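Local coordinates for protein ATP-dependent Clp endopeptidase (Clostridium difficile, PDB 3FES) that probably recognises substrates or adaptor proteins through this helical N-terminal domain of a ClpC-type ATPase, which would unfold proteins for degradation by a partner peptidase, at residues V31-G39 / E119-N127. Residues are numbered along the deposited sequence; the frame is centred on the assembly and turned at random. Where two conformers were deposited one is given.
Sequences VGSEHILLG and EGIANKILN
S33 and E34, in the first turn of helix 33-43, meet I121 and A122, in the first turn of helix 120-129, inside the mostly helical Clp N-terminal domain, and the contact joins the two copies of the Clp amino-terminal sequence motif. The segment axes approach to 7.3 Å at 64°, close enough to bring the CA atoms of E34 and A122 within 4.1 Å. E34 can be followed outward along I121. Its CB lies 3.5 Å from I121 CG2, and CG continues over the same methyl. The chain then bends at chi2 (-81°), which carries CD back past I121 CB and leaves OE2 3.6 Å from I121 CD1. OE1, 3.6 Å from I121 CB, also accepts a hydrogen bond from a water, which in turn accepts one from I121 N; the carboxylate is thus linked through the water to I121 N, while CB and CG of E34 pack on the isoleucine. Deeper in, A122 CB sits 4.0 Å from L37 CB, and helix 107-117 adds I114 against A122 and L111 against L37. E70 of helix 59-70 touches I121 and brings its carboxylate close to that of E34, like charges that might raise the pKa of one or both. S33 OG accepts the direct bond from A122 N, 3.1 Å long and nearly straight at 162°.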
# COMPACT_ATOMS: atom_id res chain seq x y z
N VAL A 31 10.88 -4.64 -0.97
CA VAL A 31 9.63 -3.87 -0.75
C VAL A 31 8.45 -4.86 -0.76
O VAL A 31 8.17 -5.47 -1.80
CB VAL A 31 9.41 -2.86 -1.87
CG1 VAL A 31 8.09 -2.09 -1.69
CG2 VAL A 31 10.60 -1.90 -1.94
N GLY A 32 7.82 -5.02 0.39
CA GLY A 32 6.67 -5.92 0.56
C GLY A 32 5.36 -5.16 0.63
O GLY A 32 5.34 -3.94 0.53
N SER A 33 4.25 -5.88 0.81
CA SER A 33 2.94 -5.23 0.83
C SER A 33 2.87 -4.22 1.96
O SER A 33 2.16 -3.21 1.83
CB SER A 33 1.80 -6.27 1.02
OG SER A 33 1.99 -7.03 2.20
N GLU A 34 3.58 -4.50 3.05
CA GLU A 34 3.54 -3.60 4.22
C GLU A 34 4.14 -2.23 3.89
O GLU A 34 3.68 -1.20 4.38
CB GLU A 34 4.19 -4.24 5.46
CG GLU A 34 5.71 -4.43 5.40
CD GLU A 34 6.20 -5.67 4.62
OE1 GLU A 34 5.53 -6.27 3.76
OE2 GLU A 34 7.33 -6.05 4.87
N HIS A 35 5.17 -2.23 3.05
CA HIS A 35 5.78 -0.97 2.66
C HIS A 35 4.90 -0.20 1.70
O HIS A 35 4.86 1.02 1.77
CB HIS A 35 7.12 -1.20 2.00
CG HIS A 35 8.07 -2.02 2.80
ND1 HIS A 35 8.68 -1.56 3.95
CD2 HIS A 35 8.52 -3.28 2.62
CE1 HIS A 35 9.47 -2.50 4.43
NE2 HIS A 35 9.41 -3.54 3.63
N ILE A 36 4.24 -0.90 0.78
CA ILE A 36 3.27 -0.26 -0.11
C ILE A 36 2.15 0.37 0.74
O ILE A 36 1.72 1.50 0.50
CB ILE A 36 2.67 -1.28 -1.11
CG1 ILE A 36 3.76 -1.89 -2.01
CG2 ILE A 36 1.56 -0.61 -1.97
CD1 ILE A 36 3.25 -3.01 -2.90
N LEU A 37 1.65 -0.38 1.74
CA LEU A 37 0.62 0.19 2.62
C LEU A 37 1.10 1.48 3.33
O LEU A 37 0.35 2.50 3.41
CB LEU A 37 0.19 -0.87 3.66
CG LEU A 37 -1.03 -0.48 4.50
CD1 LEU A 37 -2.30 -0.57 3.69
CD2 LEU A 37 -1.14 -1.46 5.66
N LEU A 38 2.33 1.46 3.83
CA LEU A 38 2.90 2.63 4.48
C LEU A 38 3.12 3.74 3.46
O LEU A 38 2.87 4.92 3.75
CB LEU A 38 4.24 2.28 5.15
CG LEU A 38 5.02 3.40 5.86
CD1 LEU A 38 4.15 4.18 6.87
CD2 LEU A 38 6.26 2.80 6.50
N GLY A 39 3.54 3.36 2.26
CA GLY A 39 3.70 4.34 1.17
C GLY A 39 2.37 5.05 0.83
O GLY A 39 2.36 6.28 0.57
N GLU A 119 -3.08 -11.89 1.85
CA GLU A 119 -1.99 -12.47 2.64
C GLU A 119 -0.92 -11.40 2.80
O GLU A 119 -1.14 -10.26 2.39
CB GLU A 119 -1.46 -13.69 1.91
CG GLU A 119 -2.59 -14.61 1.46
CD GLU A 119 -2.17 -16.05 1.27
OE1 GLU A 119 -1.17 -16.48 1.90
OE2 GLU A 119 -2.86 -16.76 0.50
N GLY A 120 0.22 -11.74 3.36
CA GLY A 120 1.31 -10.75 3.41
C GLY A 120 1.17 -9.90 4.65
O GLY A 120 0.14 -9.95 5.36
N ILE A 121 2.22 -9.14 4.92
CA ILE A 121 2.35 -8.42 6.16
C ILE A 121 1.34 -7.28 6.28
O ILE A 121 0.84 -7.03 7.38
CB ILE A 121 3.82 -7.94 6.40
CG1 ILE A 121 4.71 -9.16 6.71
CG2 ILE A 121 3.91 -7.02 7.62
CD1 ILE A 121 6.19 -8.82 6.94
N ALA A 122 1.05 -6.61 5.17
CA ALA A 122 0.03 -5.54 5.19
C ALA A 122 -1.32 -6.08 5.69
O ALA A 122 -1.96 -5.47 6.54
CB ALA A 122 -0.10 -4.86 3.80
N ASN A 123 -1.75 -7.23 5.20
CA ASN A 123 -3.02 -7.79 5.71
C ASN A 123 -2.92 -8.24 7.16
O ASN A 123 -3.90 -8.11 7.91
CB ASN A 123 -3.56 -8.87 4.78
CG ASN A 123 -4.15 -8.26 3.48
OD1 ASN A 123 -3.71 -8.57 2.39
ND2 ASN A 123 -5.09 -7.36 3.63
N LYS A 124 -1.75 -8.75 7.56
CA LYS A 124 -1.53 -9.14 8.96
C LYS A 124 -1.70 -7.94 9.89
O LYS A 124 -2.28 -8.04 10.96
CB LYS A 124 -0.16 -9.81 9.17
CG LYS A 124 -0.15 -11.26 8.75
CD LYS A 124 1.20 -11.91 8.92
CE LYS A 124 1.17 -13.31 8.34
NZ LYS A 124 2.44 -14.04 8.54
N ILE A 125 -1.20 -6.79 9.45
CA ILE A 125 -1.32 -5.56 10.22
C ILE A 125 -2.78 -5.09 10.24
O ILE A 125 -3.27 -4.70 11.29
CB ILE A 125 -0.40 -4.44 9.66
CG1 ILE A 125 1.08 -4.81 9.88
CG2 ILE A 125 -0.79 -3.06 10.29
CD1 ILE A 125 2.09 -3.88 9.16
N LEU A 126 -3.47 -5.10 9.10
CA LEU A 126 -4.90 -4.74 9.09
C LEU A 126 -5.70 -5.67 10.02
O LEU A 126 -6.56 -5.23 10.79
CB LEU A 126 -5.47 -4.79 7.68
CG LEU A 126 -4.81 -3.78 6.73
CD1 LEU A 126 -5.26 -4.10 5.32
CD2 LEU A 126 -5.24 -2.38 7.12
N ASN A 127 -5.41 -6.96 9.93
CA ASN A 127 -6.12 -7.94 10.75
C ASN A 127 -5.85 -7.75 12.23
O ASN A 127 -6.77 -7.85 13.07
CB ASN A 127 -5.72 -9.36 10.33
CG ASN A 127 -6.23 -9.72 8.95
OD1 ASN A 127 -7.12 -9.07 8.42
ND2 ASN A 127 -5.64 -10.74 8.34
O HOH W 1 4.58 -8.79 3.17